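Long-range contacts in (S)-ureidoglycine aminohydrolase (PDB 1RC6), which hydrolyses (S)-ureidoglycine to (S)-ureidoglycolate and ammonia, using manganese, in the anaerobic use of allantoin as a nitrogen source: residues Thr83-Ile88 with Phe101-Gly106; Gly106-Cys111 with Trp145-Asn150; Ser152-Ile157 with Leu168-Lys173. All coordinates share one frame; numbering follows the deposited sequence.

Interaction 1: Thr83-Ile88 with Phe101-Gly106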
# COMPACT_ATOMS: atom_id res chain seq x y z
N THR A 83 -1.25 10.90 -4.40
CA THR A 83 -1.28 9.48 -4.70
C THR A 83 0.06 8.82 -4.59
O THR A 83 1.08 9.48 -4.56
CB THR A 83 -1.81 9.22 -6.11
OG1 THR A 83 -0.91 9.79 -7.06
CG2 THR A 83 -3.19 9.83 -6.29
N PHE A 84 0.04 7.49 -4.54
CA PHE A 84 1.27 6.71 -4.43
C PHE A 84 1.09 5.36 -5.11
O PHE A 84 0.09 4.68 -4.89
CB PHE A 84 1.62 6.51 -2.95
CG PHE A 84 2.76 5.56 -2.71
CD1 PHE A 84 2.55 4.20 -2.66
CD2 PHE A 84 4.07 6.05 -2.56
CE1 PHE A 84 3.61 3.32 -2.46
CE2 PHE A 84 5.14 5.17 -2.37
CZ PHE A 84 4.91 3.81 -2.32
N LEU A 85 2.06 4.98 -5.92
CA LEU A 85 1.99 3.71 -6.63
C LEU A 85 3.22 2.87 -6.33
O LEU A 85 4.32 3.39 -6.23
CB LEU A 85 1.89 3.97 -8.14
CG LEU A 85 1.88 2.76 -9.10
CD1 LEU A 85 1.42 3.20 -10.49
CD2 LEU A 85 3.25 2.13 -9.17
N TYR A 86 3.03 1.56 -6.18
CA TYR A 86 4.14 0.66 -5.91
C TYR A 86 4.03 -0.59 -6.78
O TYR A 86 3.02 -1.28 -6.77
CB TYR A 86 4.14 0.25 -4.44
CG TYR A 86 5.20 -0.77 -4.12
CD1 TYR A 86 6.47 -0.38 -3.73
CD2 TYR A 86 4.94 -2.13 -4.26
CE1 TYR A 86 7.47 -1.32 -3.49
CE2 TYR A 86 5.93 -3.08 -4.03
CZ TYR A 86 7.20 -2.67 -3.65
OH TYR A 86 8.21 -3.59 -3.49
N VAL A 87 5.08 -0.86 -7.54
CA VAL A 87 5.09 -2.02 -8.40
C VAL A 87 5.41 -3.26 -7.59
O VAL A 87 6.55 -3.48 -7.18
CB VAL A 87 6.14 -1.90 -9.52
CG1 VAL A 87 6.13 -3.18 -10.36
CG2 VAL A 87 5.84 -0.67 -10.38
N ILE A 88 4.39 -4.07 -7.36
CA ILE A 88 4.55 -5.30 -6.61
C ILE A 88 5.38 -6.28 -7.44
O ILE A 88 6.21 -7.02 -6.91
CB ILE A 88 3.16 -5.89 -6.27
CG1 ILE A 88 2.42 -4.94 -5.33
CG2 ILE A 88 3.32 -7.26 -5.64
CD1 ILE A 88 0.95 -5.25 -5.18
N PHE A 101 8.39 7.38 -16.14
CA PHE A 101 9.18 6.50 -15.29
C PHE A 101 8.98 5.04 -15.68
O PHE A 101 7.86 4.58 -15.85
CB PHE A 101 8.78 6.70 -13.83
CG PHE A 101 8.76 8.14 -13.40
CD1 PHE A 101 7.67 8.95 -13.66
CD2 PHE A 101 9.86 8.70 -12.74
CE1 PHE A 101 7.65 10.29 -13.28
CE2 PHE A 101 9.86 10.03 -12.35
CZ PHE A 101 8.75 10.83 -12.63
N ALA A 102 10.09 4.33 -15.83
CA ALA A 102 10.04 2.92 -16.19
C ALA A 102 10.21 2.20 -14.86
O ALA A 102 11.32 2.03 -14.37
CB ALA A 102 11.18 2.57 -17.14
N LEU A 103 9.09 1.78 -14.29
CA LEU A 103 9.11 1.11 -13.01
C LEU A 103 9.12 -0.41 -13.09
O LEU A 103 8.31 -1.02 -13.79
CB LEU A 103 7.93 1.58 -12.17
CG LEU A 103 7.86 3.10 -12.01
CD1 LEU A 103 6.57 3.49 -11.29
CD2 LEU A 103 9.07 3.60 -11.26
N SER A 104 10.07 -1.01 -12.38
CA SER A 104 10.19 -2.46 -12.33
C SER A 104 9.80 -2.83 -10.91
O SER A 104 9.41 -1.97 -10.12
CB SER A 104 11.64 -2.87 -12.59
OG SER A 104 12.46 -2.55 -11.47
N GLU A 105 9.90 -4.11 -10.56
CA GLU A 105 9.54 -4.51 -9.22
C GLU A 105 10.19 -3.59 -8.20
O GLU A 105 11.35 -3.22 -8.34
CB GLU A 105 9.96 -5.95 -8.94
CG GLU A 105 9.63 -6.36 -7.52
CD GLU A 105 10.02 -7.78 -7.22
OE1 GLU A 105 9.51 -8.69 -7.92
OE2 GLU A 105 10.82 -7.99 -6.28
N GLY A 106 9.44 -3.21 -7.17
CA GLY A 106 9.98 -2.32 -6.17
C GLY A 106 9.96 -0.87 -6.60
O GLY A 106 10.23 0.02 -5.80
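The carbonyl oxygen of V87 accepts the backbone N-H of G106, with 2.9 Å between V87 O and G106 N; the donor lies in the carbonyl plane and the bond is fairly straight, 158° at the hydrogen. This is the single hydrogen bond between 83-88 and 101-106, and it forms where the chain has left strand 101-104, passed E105 and is about to start its next strand. G106 makes that turn with a positive phi, at which a side chain would press against the carbonyl oxygen of E105. The Y86 ring approaches the same glycine obliquely, its OH 3.5 Å from G106 CA, while I88 CG1 lies in plane at the edge of this ring.

Further along, V87 points at the opposite segment and divides its branches: CG1, anti to the backbone N (chi1 178°), lies by the backbone oxygen S104 O, whereas CG2 makes the apolar contact, 3.6 Å from L103 CB. The far end of L103 then carries CD1 across to L85 CD2 at a looser 4.2 Å. At the solvent-facing end E105 CG comes 3.5 Å from the backbone oxygen I88 O.

The strand axes come no closer than 7.5 Å and diverge by 50°, so 83-87 and 101-104 meet through side chains and not as paired neighbours. I92 of strand 91-96 touches L85, V87 and L103, and I129 of strand 127-135 adds to the apolar cluster within the N-terminal cupin domain. Strand 81-89 itself runs between strands 127-135 and 107-111, antiparallel to both.

Interaction 2: Gly106-Cys111 with Trp145-Asn150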
# COMPACT_ATOMS: atom_id res chain seq x y z
N GLY A 106 9.44 -3.21 -7.17
CA GLY A 106 9.98 -2.32 -6.17
C GLY A 106 9.96 -0.87 -6.60
O GLY A 106 10.23 0.02 -5.80
N GLY A 107 9.64 -0.62 -7.87
CA GLY A 107 9.59 0.75 -8.34
C GLY A 107 8.40 1.46 -7.73
O GLY A 107 7.34 0.85 -7.58
N TYR A 108 8.56 2.73 -7.37
CA TYR A 108 7.46 3.47 -6.78
C TYR A 108 7.37 4.88 -7.32
O TYR A 108 8.35 5.42 -7.86
CB TYR A 108 7.61 3.53 -5.26
CG TYR A 108 8.75 4.39 -4.75
CD1 TYR A 108 10.06 3.89 -4.69
CD2 TYR A 108 8.52 5.68 -4.29
CE1 TYR A 108 11.10 4.67 -4.16
CE2 TYR A 108 9.54 6.46 -3.77
CZ TYR A 108 10.83 5.95 -3.70
OH TYR A 108 11.84 6.73 -3.16
N LEU A 109 6.19 5.48 -7.18
CA LEU A 109 5.95 6.83 -7.63
C LEU A 109 4.93 7.57 -6.76
O LEU A 109 3.79 7.13 -6.63
CB LEU A 109 5.46 6.85 -9.07
CG LEU A 109 4.96 8.23 -9.52
CD1 LEU A 109 6.11 9.23 -9.49
CD2 LEU A 109 4.38 8.15 -10.91
N TYR A 110 5.36 8.69 -6.18
CA TYR A 110 4.48 9.52 -5.37
C TYR A 110 4.16 10.80 -6.15
O TYR A 110 5.03 11.37 -6.79
CB TYR A 110 5.14 9.90 -4.04
CG TYR A 110 4.40 11.01 -3.32
CD1 TYR A 110 4.60 12.34 -3.67
CD2 TYR A 110 3.40 10.73 -2.38
CE1 TYR A 110 3.82 13.36 -3.12
CE2 TYR A 110 2.62 11.74 -1.83
CZ TYR A 110 2.83 13.06 -2.21
OH TYR A 110 2.04 14.06 -1.70
N CYS A 111 2.92 11.24 -6.08
CA CYS A 111 2.51 12.46 -6.75
C CYS A 111 1.83 13.43 -5.78
O CYS A 111 0.87 13.06 -5.10
CB CYS A 111 1.53 12.17 -7.89
SG CYS A 111 2.24 11.36 -9.34
N TRP A 145 6.28 17.08 -2.99
CA TRP A 145 6.72 17.04 -4.38
C TRP A 145 6.87 15.61 -4.91
O TRP A 145 7.02 14.66 -4.15
CB TRP A 145 8.04 17.79 -4.53
CG TRP A 145 9.12 17.25 -3.67
CD1 TRP A 145 9.98 16.23 -3.95
CD2 TRP A 145 9.43 17.68 -2.33
NE1 TRP A 145 10.82 15.99 -2.88
CE2 TRP A 145 10.50 16.87 -1.87
CE3 TRP A 145 8.90 18.67 -1.49
CZ2 TRP A 145 11.07 17.03 -0.59
CZ3 TRP A 145 9.46 18.83 -0.22
CH2 TRP A 145 10.54 18.00 0.22
N LEU A 146 6.82 15.50 -6.24
CA LEU A 146 6.94 14.22 -6.91
C LEU A 146 8.18 13.48 -6.44
O LEU A 146 9.25 14.07 -6.34
CB LEU A 146 7.00 14.46 -8.43
CG LEU A 146 7.37 13.45 -9.54
CD1 LEU A 146 7.99 12.18 -9.00
CD2 LEU A 146 6.13 13.14 -10.33
N VAL A 147 8.02 12.21 -6.12
CA VAL A 147 9.15 11.38 -5.71
C VAL A 147 8.99 10.05 -6.42
O VAL A 147 7.89 9.53 -6.53
CB VAL A 147 9.16 11.14 -4.19
CG1 VAL A 147 10.34 10.26 -3.82
CG2 VAL A 147 9.23 12.46 -3.47
N SER A 148 10.10 9.51 -6.92
CA SER A 148 10.06 8.24 -7.62
C SER A 148 11.39 7.50 -7.49
O SER A 148 12.43 8.13 -7.34
CB SER A 148 9.72 8.48 -9.09
OG SER A 148 9.58 7.25 -9.78
N GLY A 149 11.36 6.18 -7.54
CA GLY A 149 12.58 5.41 -7.42
C GLY A 149 12.28 3.93 -7.26
O GLY A 149 11.19 3.47 -7.64
N ASN A 150 13.22 3.18 -6.72
CA ASN A 150 13.00 1.76 -6.52
C ASN A 150 13.36 1.46 -5.09
O ASN A 150 14.23 2.11 -4.51
CB ASN A 150 13.86 0.93 -7.47
CG ASN A 150 13.37 -0.52 -7.58
OD1 ASN A 150 13.47 -1.30 -6.63
ND2 ASN A 150 12.81 -0.87 -8.75
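Y108 lies over the backbone of S148 and G149, the partner strand running beneath one face of its ring. From CB the side chain turns into the crowded position between the backbone N and the carbonyl carbon (chi1 70°), which folds the ring across the neighbouring strand. CG and CD1 lie near G149 O, CE1 is beside G149 C and N150 N, and CZ passes above G149 N, an atom 3.7 Å from the ring plane. On the other flank CE2 meets V147 CG1 at 3.9 Å, and OH at the tip is beside the same methyl. With the ring cut back to an alanine here, the backbone of G149 would probably lose its cover, and a gap would open beside V147 CG1 and the ring of F170, which meets Y108 edge-to-face.

Beneath the ring the strands pair antiparallel, their axes at 174°. Y108 N donates to G149 O at 2.7 Å, and Y108 O is gripped twice, by G149 N and, in the carbonyl plane, by S148 OG at 2.9 Å. Y110 N reaches V147 O almost straight (177°), with V147 N returning to Y110 O at 3.2 Å. On the sheet face away from the tyrosines, L109 CD1 touches both L146 CD1 and S148 CB. Outside the pair, Y110 OH bonds E82, and N150 ND2 bonds E105 O.

Hydrogen-bonded and non-hydrogen-bonded pairs alternate regularly from Y110-V147 to G107-N150; strand 147-150 is the outermost strand, within this chain, of an antiparallel sheet typical of the cupin beta barrel.

Interaction 3: Ser152-Ile157 with Leu168-Lys173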
# COMPACT_ATOMS: atom_id res chain seq x y z
N SER A 152 14.92 -0.98 -3.98
CA SER A 152 16.31 -1.40 -4.00
C SER A 152 17.25 -0.25 -3.60
O SER A 152 18.10 -0.42 -2.73
CB SER A 152 16.67 -1.92 -5.40
OG SER A 152 16.44 -0.94 -6.40
N GLU A 153 17.08 0.91 -4.24
CA GLU A 153 17.92 2.07 -3.97
C GLU A 153 17.57 2.85 -2.69
O GLU A 153 18.03 3.97 -2.50
CB GLU A 153 17.90 3.03 -5.17
CG GLU A 153 16.52 3.17 -5.82
CD GLU A 153 16.37 4.41 -6.70
OE1 GLU A 153 16.38 5.54 -6.15
OE2 GLU A 153 16.23 4.26 -7.93
N LEU A 154 16.76 2.26 -1.81
CA LEU A 154 16.39 2.95 -0.58
C LEU A 154 17.32 2.58 0.56
O LEU A 154 17.92 1.52 0.55
CB LEU A 154 14.97 2.60 -0.16
CG LEU A 154 13.79 3.28 -0.85
CD1 LEU A 154 12.49 2.80 -0.22
CD2 LEU A 154 13.92 4.78 -0.70
N GLU A 155 17.41 3.46 1.55
CA GLU A 155 18.25 3.21 2.72
C GLU A 155 17.83 1.85 3.26
O GLU A 155 16.81 1.30 2.85
CB GLU A 155 18.02 4.27 3.80
CG GLU A 155 16.61 4.27 4.42
CD GLU A 155 15.62 5.15 3.67
OE1 GLU A 155 15.42 4.94 2.46
OE2 GLU A 155 15.02 6.04 4.31
N ARG A 156 18.59 1.31 4.21
CA ARG A 156 18.27 -0.01 4.74
C ARG A 156 18.14 -0.01 6.26
O ARG A 156 18.63 -0.92 6.92
CB ARG A 156 19.35 -0.99 4.29
CG ARG A 156 19.04 -2.48 4.44
CD ARG A 156 17.99 -2.95 3.45
NE ARG A 156 18.01 -2.22 2.18
CZ ARG A 156 17.22 -2.50 1.15
NH1 ARG A 156 16.35 -3.50 1.23
NH2 ARG A 156 17.28 -1.76 0.04
N ILE A 157 17.48 0.99 6.81
CA ILE A 157 17.30 1.06 8.26
C ILE A 157 16.99 -0.33 8.81
O ILE A 157 16.75 -0.51 10.01
CB ILE A 157 16.15 2.01 8.64
CG1 ILE A 157 16.33 3.36 7.92
CG2 ILE A 157 16.12 2.23 10.15
CD1 ILE A 157 15.18 4.34 8.15
N LEU A 168 12.09 0.49 5.74
CA LEU A 168 12.32 1.35 4.58
C LEU A 168 11.37 2.53 4.64
O LEU A 168 10.18 2.38 4.96
CB LEU A 168 12.11 0.59 3.28
CG LEU A 168 12.90 -0.70 3.08
CD1 LEU A 168 12.88 -1.07 1.60
CD2 LEU A 168 14.34 -0.51 3.56
N ASP A 169 11.89 3.72 4.35
CA ASP A 169 11.08 4.93 4.32
C ASP A 169 11.06 5.38 2.87
O ASP A 169 12.09 5.70 2.29
CB ASP A 169 11.66 6.01 5.22
CG ASP A 169 11.71 5.61 6.67
OD1 ASP A 169 11.11 4.56 7.01
OD2 ASP A 169 12.34 6.34 7.48
N PHE A 170 9.86 5.40 2.28
CA PHE A 170 9.69 5.76 0.89
C PHE A 170 9.66 7.24 0.57
O PHE A 170 10.04 7.63 -0.52
CB PHE A 170 8.40 5.15 0.37
CG PHE A 170 8.54 3.74 -0.09
CD1 PHE A 170 8.83 3.46 -1.41
CD2 PHE A 170 8.39 2.69 0.81
CE1 PHE A 170 8.96 2.14 -1.83
CE2 PHE A 170 8.52 1.37 0.39
CZ PHE A 170 8.80 1.09 -0.94
N LEU A 171 9.21 8.05 1.51
CA LEU A 171 9.07 9.47 1.28
C LEU A 171 9.87 10.35 2.21
O LEU A 171 10.35 9.91 3.24
CB LEU A 171 7.58 9.84 1.37
CG LEU A 171 6.67 9.73 0.14
CD1 LEU A 171 7.12 8.62 -0.79
CD2 LEU A 171 5.24 9.53 0.60
N PRO A 172 10.05 11.62 1.84
CA PRO A 172 10.80 12.55 2.68
C PRO A 172 10.04 12.76 4.00
O PRO A 172 8.82 12.66 4.02
CB PRO A 172 10.85 13.83 1.83
CG PRO A 172 10.78 13.32 0.44
CD PRO A 172 9.74 12.23 0.53
N LYS A 173 10.76 13.06 5.07
CA LYS A 173 10.14 13.28 6.38
C LYS A 173 9.66 14.72 6.59
O LYS A 173 8.93 14.99 7.53
CB LYS A 173 11.13 12.92 7.49
CG LYS A 173 11.90 11.64 7.23
CD LYS A 173 11.03 10.41 7.41
CE LYS A 173 11.15 9.87 8.82
NZ LYS A 173 12.53 9.37 9.11
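L154 sets a methyl on the face of F170, a CH-pi contact that ties the connection between the two cupin domains to the end of strand 166-169, the outermost strand of the large sheet that includes strands of the C-terminal cupin domain. CD1 stands 3.9 Å from the ring centroid and only 8° off its normal, the two side chains crossing at about a right angle. With CG anti to the carbonyl carbon (chi1 -79°), L154 can also put CD2 beside D169 O, at 3.6 Å, and CD1 near L168 CB. Around this inner part, F170 lies on M181 and I183 of the adjoining strand 179-186, and Y108 of the N-terminal domain touches both L154 and F170, so the methyl-on-ring contact belongs to an apolar layer between the domains.

Beyond L154 the contact loosens. The segments share no hydrogen bond, and E155 is poorly ordered; as modelled, its carboxylate crosses that of D169 with the planes 72° apart and OE2 4.2 Å from D169 OD2. Such a pair of like charges would probably be unfavourable by itself, but K173 NZ forms a long, weak salt bridge with D169 OD2, 3.4 Å away, and is likely to offset part of the charge. I157 CD1 rests against this same carboxylate oxygen at 3.5 Å, bringing a methyl to a polar group on the solvent side. The seven residues that follow I157 are not modelled, in keeping with a mobile outer side. R156 also lies on this side: its NH2 makes a weak hydrogen bond to L154 O, and one face of its guanidinium covers L168 CD2, which lies 4.1 Å from that plane and toward its rim.

Overall arrangement
Interaction 1 is the most buried of the three, interaction 2 is partly buried, and interaction 3 mixes a buried apolar side with an exposed, charged one. Interactions 1 and 2 share G106 and reach the same sheet, in which strands 81-89 and 107-111 are neighbours. Their chemistry nevertheless differs: interaction 1 relies on aliphatic side chains and one backbone bond at a turn, interaction 2 on a ladder of strand pairing. Interaction 3 lacks such bonds and depends on methyl-to-ring packing. It meets the others chiefly through F170, which touches Y86 and F84 of interaction 1 and Y108 of interaction 2, with L171 on Y110 and L154 on Y108.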